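Local coordinates for protein oxygenase-reductase (PDB 4OSP) that forms the C-terminal ketoreductase domain of a two-part urdamycin enzyme, binds NADP in a Rossmann fold and reduces the C-6 ketone of angucyclinones, at residues E56-A59 against T60-E64; M177-L180 against T181-F184; K186-G189 against S190-I193. All coordinates share one frame; numbering follows the deposited sequence. Where two conformers were deposited one is given.

Contact 1. Residues E56-A59 against T60-E64; sequences ETVA and TIEKE
Glu56 O is gripped twice by one residue: Thr60 N donates to it at 2.9 Å, and Thr60 OG1 donates to the same Glu56 O at 3.0 Å. The two donors arrive from opposite faces of the carbonyl plane, the amide tilted 24° from it and the hydroxyl 34°. This paired grip on Glu56 O depends on the threonine torsion, chi1 -58°, which sets OG1 beside its own backbone N and turns it back along the helix, so that the hydroxyl is satisfied within the helix itself. The i to i+4 ladder then continues through Ile61 N to Thr57 O, Glu62 N to Val58 O and Lys63 N to Ala59 O, the last nearly straight.

Two side-chain pairs run alongside each other on this frame. Thr57 CG2 meets Ile61 CD1 at 4.0 Å, both side chains pointing the same way and touching helix 27-38, Thr57 at Arg30 and Ile61 at Ile34 and Ala37. Val58 and Glu62 are likewise side by side, with the methyl CG1 of Val58 against the carboxylate, 4.0 Å from Glu62 OE1, a plain van der Waals touch. Beyond the last turn, Glu64 forms a salt bridge with Arg38.

Thr57 also lies close to Ser25, and Glu56 to Arg26, both NADP-binding residues. The arrangement is that of an amphipathic helix in a beta-alpha-beta unit, here helix 51-63 linking strands 42-47 and 67-72 of the Rossmann fold, with its apolar side on Val45 and Ala68.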
ATOM      1  N   GLU B  56     -18.900 -20.982  27.791  1.00 31.81           N
ATOM      2  CA  GLU B  56     -19.565 -19.722  28.124  1.00 34.31           C
ATOM      3  C   GLU B  56     -20.018 -18.946  26.868  1.00 32.93           C
ATOM      4  O   GLU B  56     -21.146 -18.420  26.820  1.00 30.69           O
ATOM      5  CB  GLU B  56     -18.657 -18.861  28.992  1.00 39.80           C
ATOM      6  CG  GLU B  56     -19.405 -17.886  29.892  1.00 51.87           C
ATOM      7  CD  GLU B  56     -18.488 -17.167  30.885  1.00 60.44           C
ATOM      8  OE1 GLU B  56     -17.239 -17.250  30.738  1.00 59.31           O
ATOM      9  OE2 GLU B  56     -19.023 -16.516  31.818  1.00 63.26           O
ATOM     10  N   THR B  57     -19.146 -18.886  25.858  1.00 28.96           N
ATOM     11  CA  THR B  57     -19.487 -18.277  24.575  1.00 28.55           C
ATOM     12  C   THR B  57     -20.663 -19.003  23.941  1.00 27.95           C
ATOM     13  O   THR B  57     -21.607 -18.377  23.424  1.00 27.02           O
ATOM     14  CB  THR B  57     -18.315 -18.358  23.583  1.00 29.89           C
ATOM     15  OG1 THR B  57     -17.118 -17.875  24.207  1.00 32.05           O
ATOM     16  CG2 THR B  57     -18.619 -17.531  22.329  1.00 28.09           C
ATOM     17  N   VAL B  58     -20.587 -20.330  23.972  1.00 27.82           N
ATOM     18  CA  VAL B  58     -21.637 -21.182  23.436  1.00 27.15           C
ATOM     19  C   VAL B  58     -22.958 -20.873  24.138  1.00 26.05           C
ATOM     20  O   VAL B  58     -23.987 -20.652  23.481  1.00 26.19           O
ATOM     21  CB  VAL B  58     -21.250 -22.676  23.558  1.00 27.18           C
ATOM     22  CG1 VAL B  58     -22.460 -23.585  23.352  1.00 26.23           C
ATOM     23  CG2 VAL B  58     -20.154 -23.003  22.564  1.00 26.58           C
ATOM     24  N   ALA B  59     -22.911 -20.815  25.468  1.00 26.42           N
ATOM     25  CA  ALA B  59     -24.086 -20.470  26.274  1.00 26.47           C
ATOM     26  C   ALA B  59     -24.656 -19.104  25.882  1.00 26.95           C
ATOM     27  O   ALA B  59     -25.869 -18.954  25.719  1.00 27.66           O
ATOM     28  CB  ALA B  59     -23.751 -20.513  27.760  1.00 25.05           C
ATOM     29  N   THR B  60     -23.783 -18.115  25.708  1.00 27.36           N
ATOM     30  CA  THR B  60     -24.231 -16.773  25.342  1.00 27.71           C
ATOM     31  C   THR B  60     -24.936 -16.776  23.988  1.00 27.83           C
ATOM     32  O   THR B  60     -25.982 -16.123  23.815  1.00 28.30           O
ATOM     33  CB  THR B  60     -23.059 -15.787  25.311  1.00 28.66           C
ATOM     34  OG1 THR B  60     -22.434 -15.768  26.597  1.00 30.30           O
ATOM     35  CG2 THR B  60     -23.542 -14.372  24.949  1.00 28.95           C
ATOM     36  N   ILE B  61     -24.355 -17.507  23.034  1.00 27.11           N
ATOM     37  CA  ILE B  61     -24.899 -17.620  21.687  1.00 26.73           C
ATOM     38  C   ILE B  61     -26.278 -18.295  21.735  1.00 28.12           C
ATOM     39  O   ILE B  61     -27.217 -17.897  21.025  1.00 26.48           O
ATOM     40  CB  ILE B  61     -23.921 -18.391  20.759  1.00 26.49           C
ATOM     41  CG1 ILE B  61     -22.746 -17.476  20.365  1.00 26.54           C
ATOM     42  CG2 ILE B  61     -24.636 -18.943  19.526  1.00 24.04           C
ATOM     43  CD1 ILE B  61     -21.566 -18.184  19.728  1.00 26.12           C
ATOM     44  N   GLU B  62     -26.397 -19.300  22.594  1.00 29.47           N
ATOM     45  CA  GLU B  62     -27.656 -20.014  22.753  1.00 32.89           C
ATOM     46  C   GLU B  62     -28.745 -19.158  23.422  1.00 33.85           C
ATOM     47  O   GLU B  62     -29.877 -19.130  22.945  1.00 33.70           O
ATOM     48  CB  GLU B  62     -27.441 -21.356  23.454  1.00 31.69           C
ATOM     49  CG  GLU B  62     -26.795 -22.400  22.546  1.00 30.08           C
ATOM     50  CD  GLU B  62     -26.544 -23.726  23.234  1.00 29.37           C
ATOM     51  OE1 GLU B  62     -26.279 -23.741  24.445  1.00 29.54           O
ATOM     52  OE2 GLU B  62     -26.588 -24.762  22.550  1.00 29.95           O
ATOM     53  N   LYS B  63     -28.384 -18.427  24.480  1.00 36.58           N
ATOM     54  CA  LYS B  63     -29.299 -17.466  25.128  1.00 36.39           C
ATOM     55  C   LYS B  63     -29.920 -16.516  24.124  1.00 37.26           C
ATOM     56  O   LYS B  63     -31.074 -16.127  24.264  1.00 39.02           O
ATOM     57  CB  LYS B  63     -28.582 -16.646  26.207  1.00 37.38           C
ATOM     58  CG  LYS B  63     -28.238 -17.407  27.485  1.00 41.73           C
ATOM     59  CD  LYS B  63     -27.708 -16.458  28.560  1.00 43.83           C
ATOM     60  CE  LYS B  63     -26.577 -17.082  29.369  1.00 46.33           C
ATOM     61  NZ  LYS B  63     -27.047 -17.871  30.541  1.00 47.80           N
ATOM     62  N   GLU B  64     -29.149 -16.141  23.109  1.00 38.76           N
ATOM     63  CA  GLU B  64     -29.623 -15.216  22.086  1.00 38.53           C
ATOM     64  C   GLU B  64     -30.443 -15.943  21.038  1.00 35.81           C
ATOM     65  O   GLU B  64     -30.981 -15.326  20.122  1.00 34.88           O
ATOM     66  CB  GLU B  64     -28.449 -14.464  21.432  1.00 42.67           C
ATOM     67  CG  GLU B  64     -27.877 -13.342  22.299  1.00 49.18           C
ATOM     68  CD  GLU B  64     -26.663 -12.647  21.687  1.00 51.93           C
ATOM     69  OE1 GLU B  64     -26.650 -12.417  20.459  1.00 54.16           O
ATOM     70  OE2 GLU B  64     -25.724 -12.310  22.449  1.00 53.61           O
TER

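Contact 2. Residues M177-L180 against T181-F184; sequences MDQL and TLHF
Leu180 lies alongside the Phe184 ring one turn further on, its methyl CD2 3.8 Å from Phe184 CE2 and almost as near to CD2 of the same ring. Both side chains point the same way and pack on helix 121-142, where Pro135 and Phe136 meet the leucine and Val139 meets the phenylalanine. The ring turns an edge to the backbone, with Leu180 O lying near its plane; that same oxygen accepts Phe184 N at 3.1 Å.

Elsewhere on the helix the contact is polar. Gln179 bends at chi2 (-64°), which brings its amide round over the following turn, and OE1 takes a short bond of 2.6 Å from His183 NE2. The acceptor sits at the ring edge, almost in the imidazole plane, and the N-H points at it with an angle of 157°. Amide and ring are turned 51° against each other. Leu182 CG stands over the centre of one imidazole face, 4.2 Å above it.

Both polar groups have a second partner across an interface: Gln179 NE2 donates to Thr160 O of the second subunit, while His183 ND1 pairs with Asn164 N of that subunit. On the side toward the sheet, Asp178 OD1 is bonded to Ser156 and Ser197, and Thr181 OG1 to Ser197 and Asn154.

With NE2 donating to Gln179 and ND1 meeting a backbone N-H, the histidine is consistent with a neutral ring protonated on NE2. Bonds at both ring nitrogens would fix the rotation of the imidazole, and the Gln179 amide is likewise held at both ends, through OE1 within the helix and through NE2 across the subunit interface.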
ATOM      1  N   MET B 177       0.821 -13.833   7.887  1.00 33.47           N
ATOM      2  CA  MET B 177      -0.618 -14.065   7.799  1.00 35.81           C
ATOM      3  C   MET B 177      -1.328 -13.274   6.692  1.00 35.98           C
ATOM      4  O   MET B 177      -2.264 -13.782   6.060  1.00 38.80           O
ATOM      5  CB  MET B 177      -1.266 -13.800   9.161  1.00 40.74           C
ATOM      6  CG  MET B 177      -2.712 -13.329   9.115  1.00 43.35           C
ATOM      7  SD  MET B 177      -3.638 -13.993  10.505  1.00 47.54           S
ATOM      8  CE  MET B 177      -3.886 -15.663   9.936  1.00 41.88           C
ATOM      9  N   ASP B 178      -0.884 -12.043   6.454  1.00 32.36           N
ATOM     10  CA  ASP B 178      -1.395 -11.249   5.339  1.00 30.93           C
ATOM     11  C   ASP B 178      -1.064 -11.848   3.968  1.00 28.25           C
ATOM     12  O   ASP B 178      -1.804 -11.672   3.006  1.00 27.81           O
ATOM     13  CB  ASP B 178      -0.871  -9.816   5.423  1.00 35.81           C
ATOM     14  CG  ASP B 178      -1.477  -9.042   6.591  1.00 43.37           C
ATOM     15  OD1 ASP B 178      -2.553  -9.455   7.100  1.00 43.21           O
ATOM     16  OD2 ASP B 178      -0.874  -8.023   7.000  1.00 49.81           O
ATOM     17  N   GLN B 179       0.057 -12.542   3.878  1.00 24.25           N
ATOM     18  CA  GLN B 179       0.427 -13.192   2.638  1.00 21.83           C
ATOM     19  C   GLN B 179      -0.544 -14.326   2.329  1.00 21.94           C
ATOM     20  O   GLN B 179      -0.924 -14.527   1.161  1.00 21.94           O
ATOM     21  CB  GLN B 179       1.883 -13.662   2.693  1.00 19.88           C
ATOM     22  CG  GLN B 179       2.860 -12.497   2.665  1.00 18.79           C
ATOM     23  CD  GLN B 179       2.773 -11.727   1.355  1.00 19.03           C
ATOM     24  OE1 GLN B 179       2.762 -12.317   0.273  1.00 19.64           O
ATOM     25  NE2 GLN B 179       2.696 -10.413   1.443  1.00 18.59           N
ATOM     26  N   LEU B 180      -0.995 -15.022   3.379  1.00 20.26           N
ATOM     27  CA  LEU B 180      -2.064 -16.009   3.243  1.00 21.28           C
ATOM     28  C   LEU B 180      -3.261 -15.440   2.478  1.00 20.27           C
ATOM     29  O   LEU B 180      -3.793 -16.069   1.566  1.00 20.56           O
ATOM     30  CB  LEU B 180      -2.539 -16.490   4.620  1.00 22.49           C
ATOM     31  CG  LEU B 180      -1.769 -17.591   5.345  1.00 23.79           C
ATOM     32  CD1 LEU B 180      -2.353 -17.780   6.743  1.00 24.62           C
ATOM     33  CD2 LEU B 180      -1.812 -18.905   4.571  1.00 23.48           C
ATOM     34  N   THR B 181      -3.693 -14.254   2.879  1.00 19.50           N
ATOM     35  CA  THR B 181      -4.825 -13.594   2.252  1.00 18.84           C
ATOM     36  C   THR B 181      -4.570 -13.380   0.757  1.00 19.28           C
ATOM     37  O   THR B 181      -5.401 -13.767  -0.086  1.00 18.92           O
ATOM     38  CB  THR B 181      -5.127 -12.244   2.962  1.00 18.64           C
ATOM     39  OG1 THR B 181      -5.669 -12.502   4.267  1.00 17.86           O
ATOM     40  CG2 THR B 181      -6.105 -11.397   2.162  1.00 17.64           C
ATOM     41  N   LEU B 182      -3.417 -12.785   0.427  1.00 18.82           N
ATOM     42  CA  LEU B 182      -3.113 -12.402  -0.971  1.00 18.77           C
ATOM     43  C   LEU B 182      -3.117 -13.601  -1.951  1.00 18.12           C
ATOM     44  O   LEU B 182      -3.812 -13.586  -2.954  1.00 17.53           O
ATOM     45  CB  LEU B 182      -1.775 -11.649  -1.046  1.00 19.00           C
ATOM     46  CG  LEU B 182      -1.246 -11.199  -2.419  1.00 19.90           C
ATOM     47  CD1 LEU B 182      -2.036  -9.999  -2.924  1.00 21.55           C
ATOM     48  CD2 LEU B 182       0.237 -10.850  -2.353  1.00 19.79           C
ATOM     49  N   HIS B 183      -2.356 -14.638  -1.621  1.00 17.41           N
ATOM     50  CA  HIS B 183      -2.138 -15.766  -2.519  1.00 16.76           C
ATOM     51  C   HIS B 183      -3.307 -16.757  -2.557  1.00 16.59           C
ATOM     52  O   HIS B 183      -3.695 -17.224  -3.636  1.00 16.38           O
ATOM     53  CB  HIS B 183      -0.816 -16.424  -2.177  1.00 16.26           C
ATOM     54  CG  HIS B 183       0.310 -15.442  -2.076  1.00 16.88           C
ATOM     55  ND1 HIS B 183       0.951 -14.929  -3.186  1.00 16.87           N
ATOM     56  CD2 HIS B 183       0.865 -14.829  -1.006  1.00 16.83           C
ATOM     57  CE1 HIS B 183       1.867 -14.064  -2.799  1.00 16.69           C
ATOM     58  NE2 HIS B 183       1.821 -13.969  -1.484  1.00 16.92           N
ATOM     59  N   PHE B 184      -3.906 -17.037  -1.404  1.00 15.78           N
ATOM     60  CA  PHE B 184      -5.106 -17.864  -1.394  1.00 16.01           C
ATOM     61  C   PHE B 184      -6.311 -17.223  -2.048  1.00 16.35           C
ATOM     62  O   PHE B 184      -7.206 -17.928  -2.521  1.00 17.88           O
ATOM     63  CB  PHE B 184      -5.456 -18.356   0.006  1.00 15.70           C
ATOM     64  CG  PHE B 184      -4.776 -19.620   0.376  1.00 15.76           C
ATOM     65  CD1 PHE B 184      -5.177 -20.818  -0.183  1.00 16.29           C
ATOM     66  CD2 PHE B 184      -3.710 -19.619   1.258  1.00 15.76           C
ATOM     67  CE1 PHE B 184      -4.546 -22.001   0.149  1.00 15.70           C
ATOM     68  CE2 PHE B 184      -3.062 -20.800   1.585  1.00 15.96           C
ATOM     69  CZ  PHE B 184      -3.479 -21.992   1.026  1.00 16.00           C
TER

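Contact 3. Residues K186-G189 against S190-I193; sequences KHLG and SRNI
Gly189 O accepts Asn192 N at 2.9 Å, the amide standing well above the carbonyl plane, 63° out of it. The geometry repeats one residue earlier, where Arg191 N reaches Leu188 O at 3.2 Å, again from above the plane. Ile193 N adds a weak bond of 3.4 Å to that same Leu188 O, so the carbonyl takes one regular and one weak bond from the residues that follow.

Water extends the network at two points. One molecule donates to His187 O and accepts Ser190 N at 2.6 Å, bridging the helix end to the turn that follows; the other donates to Gly189 O and accepts a weak bond from Asn192 ND2.

Side chains then close over this backbone. Leu188 CD1 meets Ile193 CG2 at 4.1 Å. The other methyl, CD2, lies over one face of the Arg191 guanidinium, but only one of two modelled arginine conformers is considered here and this touch is doubtful. Leu143 packs against both Leu188 and Arg191, and Ile146 against Ile193. His187 NE2 is hydrogen-bonded to Glu117 of the second subunit.

Leu188 thus leaves the helical conformation and a short 3-10 turn follows helix 168-187, succeeded by Asn192 with positive phi (57°), a tight helix-to-strand connection that leads into strand 194-204 of the Rossmann sheet.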
ATOM      1  N   LYS B 186      -6.108 -15.372  -4.770  1.00 17.24           N
ATOM      2  CA  LYS B 186      -5.825 -15.738  -6.144  1.00 17.98           C
ATOM      3  C   LYS B 186      -6.109 -17.225  -6.358  1.00 17.86           C
ATOM      4  O   LYS B 186      -6.787 -17.610  -7.320  1.00 17.85           O
ATOM      5  CB  LYS B 186      -4.366 -15.411  -6.485  1.00 18.68           C
ATOM      6  CG  LYS B 186      -3.911 -15.878  -7.862  1.00 20.06           C
ATOM      7  CD  LYS B 186      -4.495 -14.985  -8.930  1.00 21.93           C
ATOM      8  CE  LYS B 186      -4.030 -15.374 -10.319  1.00 23.45           C
ATOM      9  NZ  LYS B 186      -5.059 -14.932 -11.304  1.00 26.05           N
ATOM     10  N   HIS B 187      -5.609 -18.058  -5.448  1.00 17.98           N
ATOM     11  CA  HIS B 187      -5.706 -19.510  -5.608  1.00 17.84           C
ATOM     12  C   HIS B 187      -7.161 -19.952  -5.651  1.00 18.95           C
ATOM     13  O   HIS B 187      -7.525 -20.797  -6.463  1.00 19.09           O
ATOM     14  CB  HIS B 187      -4.964 -20.233  -4.477  1.00 16.96           C
ATOM     15  CG  HIS B 187      -4.827 -21.714  -4.688  1.00 16.54           C
ATOM     16  ND1 HIS B 187      -4.161 -22.259  -5.771  1.00 16.30           N
ATOM     17  CD2 HIS B 187      -5.260 -22.763  -3.945  1.00 15.77           C
ATOM     18  CE1 HIS B 187      -4.201 -23.577  -5.690  1.00 15.92           C
ATOM     19  NE2 HIS B 187      -4.860 -23.909  -4.591  1.00 16.00           N
ATOM     20  N   LEU B 188      -7.995 -19.349  -4.798  1.00 18.82           N
ATOM     21  CA  LEU B 188      -9.365 -19.823  -4.608  1.00 18.81           C
ATOM     22  C   LEU B 188     -10.406 -19.082  -5.447  1.00 19.94           C
ATOM     23  O   LEU B 188     -11.606 -19.261  -5.243  1.00 20.42           O
ATOM     24  CB  LEU B 188      -9.741 -19.786  -3.124  1.00 17.66           C
ATOM     25  CG  LEU B 188      -8.843 -20.599  -2.169  1.00 17.04           C
ATOM     26  CD1 LEU B 188      -9.264 -20.408  -0.715  1.00 15.86           C
ATOM     27  CD2 LEU B 188      -8.845 -22.079  -2.545  1.00 16.19           C
ATOM     28  N   GLY B 189      -9.945 -18.270  -6.402  1.00 20.88           N
ATOM     29  CA  GLY B 189     -10.839 -17.519  -7.311  1.00 20.75           C
ATOM     30  C   GLY B 189     -11.820 -18.381  -8.104  1.00 22.22           C
ATOM     31  O   GLY B 189     -13.025 -18.087  -8.162  1.00 22.11           O
ATOM     32  N   SER B 190     -11.319 -19.462  -8.694  1.00 21.60           N
ATOM     33  CA  SER B 190     -12.149 -20.341  -9.521  1.00 22.64           C
ATOM     34  C   SER B 190     -13.219 -21.094  -8.711  1.00 23.77           C
ATOM     35  O   SER B 190     -14.129 -21.695  -9.291  1.00 25.33           O
ATOM     36  CB  SER B 190     -11.272 -21.362 -10.237  1.00 23.03           C
ATOM     37  OG  SER B 190     -10.638 -22.204  -9.285  1.00 22.84           O
ATOM     38  N   ARG B 191     -13.087 -21.086  -7.384  0.50 23.04           N
ATOM     39  CA  ARG B 191     -14.090 -21.689  -6.509  0.50 22.87           C
ATOM     40  C   ARG B 191     -14.948 -20.639  -5.800  0.50 23.14           C
ATOM     41  O   ARG B 191     -15.732 -20.964  -4.908  0.50 23.65           O
ATOM     42  CB  ARG B 191     -13.430 -22.620  -5.488  0.50 22.43           C
ATOM     43  CG  ARG B 191     -12.365 -23.516  -6.093  0.50 22.45           C
ATOM     44  CD  ARG B 191     -12.403 -24.929  -5.536  0.50 22.38           C
ATOM     45  NE  ARG B 191     -11.769 -25.060  -4.223  0.50 22.37           N
ATOM     46  CZ  ARG B 191     -10.455 -25.152  -4.026  0.50 21.94           C
ATOM     47  NH1 ARG B 191      -9.616 -25.095  -5.055  0.50 21.24           N
ATOM     48  NH2 ARG B 191      -9.979 -25.289  -2.794  0.50 21.14           N
ATOM     49  N   ASN B 192     -14.792 -19.380  -6.196  1.00 23.16           N
ATOM     50  CA  ASN B 192     -15.621 -18.307  -5.665  1.00 24.31           C
ATOM     51  C   ASN B 192     -15.595 -18.137  -4.144  1.00 22.94           C
ATOM     52  O   ASN B 192     -16.582 -17.727  -3.541  1.00 22.14           O
ATOM     53  CB  ASN B 192     -17.058 -18.473  -6.142  1.00 26.46           C
ATOM     54  CG  ASN B 192     -17.475 -17.369  -7.047  1.00 30.62           C
ATOM     55  OD1 ASN B 192     -18.191 -16.457  -6.635  1.00 30.75           O
ATOM     56  ND2 ASN B 192     -16.984 -17.403  -8.288  1.00 33.09           N
ATOM     57  N   ILE B 193     -14.461 -18.461  -3.538  1.00 21.67           N
ATOM     58  CA  ILE B 193     -14.255 -18.230  -2.121  1.00 19.93           C
ATOM     59  C   ILE B 193     -13.484 -16.927  -1.976  1.00 19.38           C
ATOM     60  O   ILE B 193     -12.474 -16.736  -2.638  1.00 19.64           O
ATOM     61  CB  ILE B 193     -13.454 -19.396  -1.492  1.00 19.02           C
ATOM     62  CG1 ILE B 193     -14.226 -20.717  -1.643  1.00 17.91           C
ATOM     63  CG2 ILE B 193     -13.147 -19.122  -0.032  1.00 17.62           C
ATOM     64  CD1 ILE B 193     -13.340 -21.952  -1.647  1.00 18.20           C
TER
HETATM   65  O   HOH W   1      -8.720 -19.568  -8.870  1.00 25.09           O
HETATM   66  O   HOH W   2     -15.213 -18.067 -10.309  1.00 37.61           O

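In the fold
Along the chain the three contacts come in series. Contact 1 belongs to helix 51-63, in the unit that joins strands 42-47 and 67-72; contact 2 lies on helix 168-187, between strands 151-155 and 194-204, and contact 3 follows at the end of that helix. The centres of contacts 1 and 2 are about 32 Å apart, on opposite sides of the chain's centre, whereas those of contacts 2 and 3 are about 13 Å apart. One parallel sheet links all these units. Contact 1 touches no other chain of the four-chain assembly and borders the NADP-binding residues, while contacts 2 and 3 both meet the second and third subunits, placing helix 168-187 in the oligomer interface.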